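Local coordinates for Lmo2119 protein (PDB 5HQH) that is of unknown function but contains a YbbR-like domain, the part that this chain holds, and probably bears a signal sequence, at residues K63-I67 / G68-V72. Numbering follows the deposited sequence.
Sequences KNASI and GTQEV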
ATOM      1  N   LYS A  63      -5.239 -10.675   3.194  1.00 12.15           N
ATOM      2  CA  LYS A  63      -5.294 -12.134   3.119  1.00 13.83           C
ATOM      3  C   LYS A  63      -6.056 -12.795   4.230  1.00 14.61           C
ATOM      4  O   LYS A  63      -6.661 -13.831   4.004  1.00 16.98           O
ATOM      5  CB  LYS A  63      -3.882 -12.739   3.050  1.00 15.72           C
ATOM      6  CG  LYS A  63      -3.793 -14.214   2.607  1.00 19.96           C
ATOM      7  CD  LYS A  63      -4.206 -14.446   1.148  1.00 22.36           C
ATOM      8  CE  LYS A  63      -3.492 -13.567   0.129  1.00 23.09           C
ATOM      9  NZ  LYS A  63      -1.999 -13.669   0.179  1.00 24.03           N
ATOM     10  N   ASN A  64      -6.063 -12.221   5.417  1.00 14.52           N
ATOM     11  CA  ASN A  64      -6.789 -12.841   6.511  1.00 15.31           C
ATOM     12  C   ASN A  64      -8.142 -12.171   6.804  1.00 17.21           C
ATOM     13  O   ASN A  64      -8.739 -12.397   7.864  1.00 19.29           O
ATOM     14  CB  ASN A  64      -5.953 -12.828   7.786  1.00 15.25           C
ATOM     15  CG  ASN A  64      -4.755 -13.735   7.717  1.00 14.81           C
ATOM     16  OD1 ASN A  64      -4.554 -14.474   6.759  1.00 13.23           O
ATOM     17  ND2 ASN A  64      -3.959 -13.700   8.747  1.00 15.90           N
ATOM     18  N   ALA A  65      -8.638 -11.379   5.862  1.00 17.41           N
ATOM     19  CA  ALA A  65      -9.846 -10.630   6.102  1.00 18.89           C
ATOM     20  C   ALA A  65     -11.068 -11.505   5.962  1.00 20.13           C
ATOM     21  O   ALA A  65     -11.082 -12.484   5.206  1.00 21.92           O
ATOM     22  CB  ALA A  65      -9.922  -9.469   5.127  1.00 19.43           C
ATOM     23  N   SER A  66     -12.083 -11.179   6.759  1.00 21.80           N
ATOM     24  CA  SER A  66     -13.360 -11.797   6.625  1.00 22.19           C
ATOM     25  C   SER A  66     -14.201 -10.854   5.778  1.00 22.48           C
ATOM     26  O   SER A  66     -13.887  -9.651   5.571  1.00 21.29           O
ATOM     27  CB  SER A  66     -14.005 -12.070   7.987  1.00 23.65           C
ATOM     28  OG  SER A  66     -14.163 -10.880   8.719  1.00 25.75           O
ATOM     29  N   ILE A  67     -15.279 -11.420   5.276  1.00 22.96           N
ATOM     30  CA  ILE A  67     -16.172 -10.724   4.400  1.00 24.12           C
ATOM     31  C   ILE A  67     -16.771  -9.574   5.142  1.00 23.67           C
ATOM     32  O   ILE A  67     -17.213  -9.702   6.300  1.00 26.83           O
ATOM     33  CB  ILE A  67     -17.284 -11.670   3.898  1.00 27.09           C
ATOM     34  CG1 ILE A  67     -16.644 -12.821   3.096  1.00 27.84           C
ATOM     35  CG2 ILE A  67     -18.326 -10.915   3.078  1.00 29.17           C
ATOM     36  CD1 ILE A  67     -17.443 -14.107   3.158  1.00 29.01           C
ATOM     37  N   GLY A  68     -16.795  -8.438   4.485  1.00 17.98           N
ATOM     38  CA  GLY A  68     -17.436  -7.286   5.023  1.00 16.70           C
ATOM     39  C   GLY A  68     -16.552  -6.061   5.074  1.00 15.53           C
ATOM     40  O   GLY A  68     -15.446  -6.005   4.512  1.00 15.81           O
ATOM     41  N   THR A  69     -16.992  -5.092   5.832  1.00 14.35           N
ATOM     42  CA  THR A  69     -16.305  -3.791   5.887  1.00 13.68           C
ATOM     43  C   THR A  69     -15.280  -3.746   7.018  1.00 13.67           C
ATOM     44  O   THR A  69     -15.457  -4.358   8.078  1.00 13.56           O
ATOM     45  CB  THR A  69     -17.351  -2.686   6.027  1.00 14.64           C
ATOM     46  OG1 THR A  69     -18.335  -3.042   7.031  1.00 13.92           O
ATOM     47  CG2 THR A  69     -18.090  -2.496   4.711  1.00 14.72           C
ATOM     48  N   GLN A  70     -14.184  -3.023   6.800  1.00 14.27           N
ATOM     49  CA  GLN A  70     -13.103  -2.914   7.787  1.00 14.35           C
ATOM     50  C   GLN A  70     -12.152  -1.810   7.369  1.00 13.81           C
ATOM     51  O   GLN A  70     -12.428  -1.094   6.400  1.00 14.94           O
ATOM     52  CB  GLN A  70     -12.402  -4.247   7.928  1.00 15.65           C
ATOM     53  CG  GLN A  70     -11.895  -4.805   6.614  1.00 17.32           C
ATOM     54  CD  GLN A  70     -11.850  -6.297   6.654  1.00 19.64           C
ATOM     55  OE1 GLN A  70     -10.897  -6.868   7.163  1.00 21.59           O
ATOM     56  NE2 GLN A  70     -12.901  -6.945   6.115  1.00 19.13           N
ATOM     57  N   GLU A  71     -11.054  -1.672   8.109  1.00 13.76           N
ATOM     58  CA  GLU A  71      -9.981  -0.725   7.811  1.00 13.90           C
ATOM     59  C   GLU A  71      -8.666  -1.476   7.779  1.00 13.66           C
ATOM     60  O   GLU A  71      -8.510  -2.500   8.445  1.00 13.72           O
ATOM     61  CB  GLU A  71      -9.914   0.353   8.851  1.00 14.42           C
ATOM     62  CG  GLU A  71     -11.095   1.297   8.775  1.00 15.44           C
ATOM     63  CD  GLU A  71     -11.234   2.082  10.032  1.00 16.79           C
ATOM     64  OE1 GLU A  71     -10.269   2.847  10.338  1.00 18.10           O
ATOM     65  OE2 GLU A  71     -12.272   1.947  10.693  1.00 17.45           O
ATOM     66  N   VAL A  72      -7.727  -0.949   7.016  1.00 12.98           N
ATOM     67  CA  VAL A  72      -6.421  -1.609   6.843  1.00 13.21           C
ATOM     68  C   VAL A  72      -5.299  -0.593   6.769  1.00 12.20           C
ATOM     69  O   VAL A  72      -5.409   0.414   6.085  1.00 12.33           O
ATOM     70  CB  VAL A  72      -6.405  -2.539   5.597  1.00 13.79           C
ATOM     71  CG1 VAL A  72      -6.653  -1.775   4.298  1.00 14.98           C
ATOM     72  CG2 VAL A  72      -5.099  -3.322   5.502  1.00 14.80           C
TER
HETATM   73  O   HOH W   1     -11.757  -8.973   8.310  1.00 33.92           O
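The carboxamide of Q70 reaches back over the bend and meets the backbone of S66, an example of a side-chain amide bridging two backbone carbonyls, S66 O and G68 O, across the turn into a strand. NE2 of Q70 gives one hydrogen bond to the carbonyl O of S66, 2.9 Å long, entering in the carbonyl plane with a C=O...N angle of 159°. A second, longer bond runs from the same NE2 to G68 O at 3.2 Å; here the nitrogen stands well above the carbonyl plane. Both acceptors lie nearly in the plane of the amide, so the two bonds fix its rotation.

The other end of the amide is held through water: one molecule accepts from S66 N at 2.7 Å and donates to Q70 OE1 in a short bond of 2.5 Å.

Van der Waals contact is slight: the A65 methyl lies against the amide, CB 3.4 Å from Q70 OE1. With Q70 CG between its own backbone N and carbonyl carbon (chi1 55°), the extended chain beyond carries the amide to the loop.

At phi 126° a side-chain carbon on G68 would run into I67 O, so glycine fits the bend. The arrangement lies at the surface, where the loop from strand 57-61 enters strand 68-77, whose G68, Q70 and V72 pair with V96, V94 and V92 of the antiparallel strand 84-98.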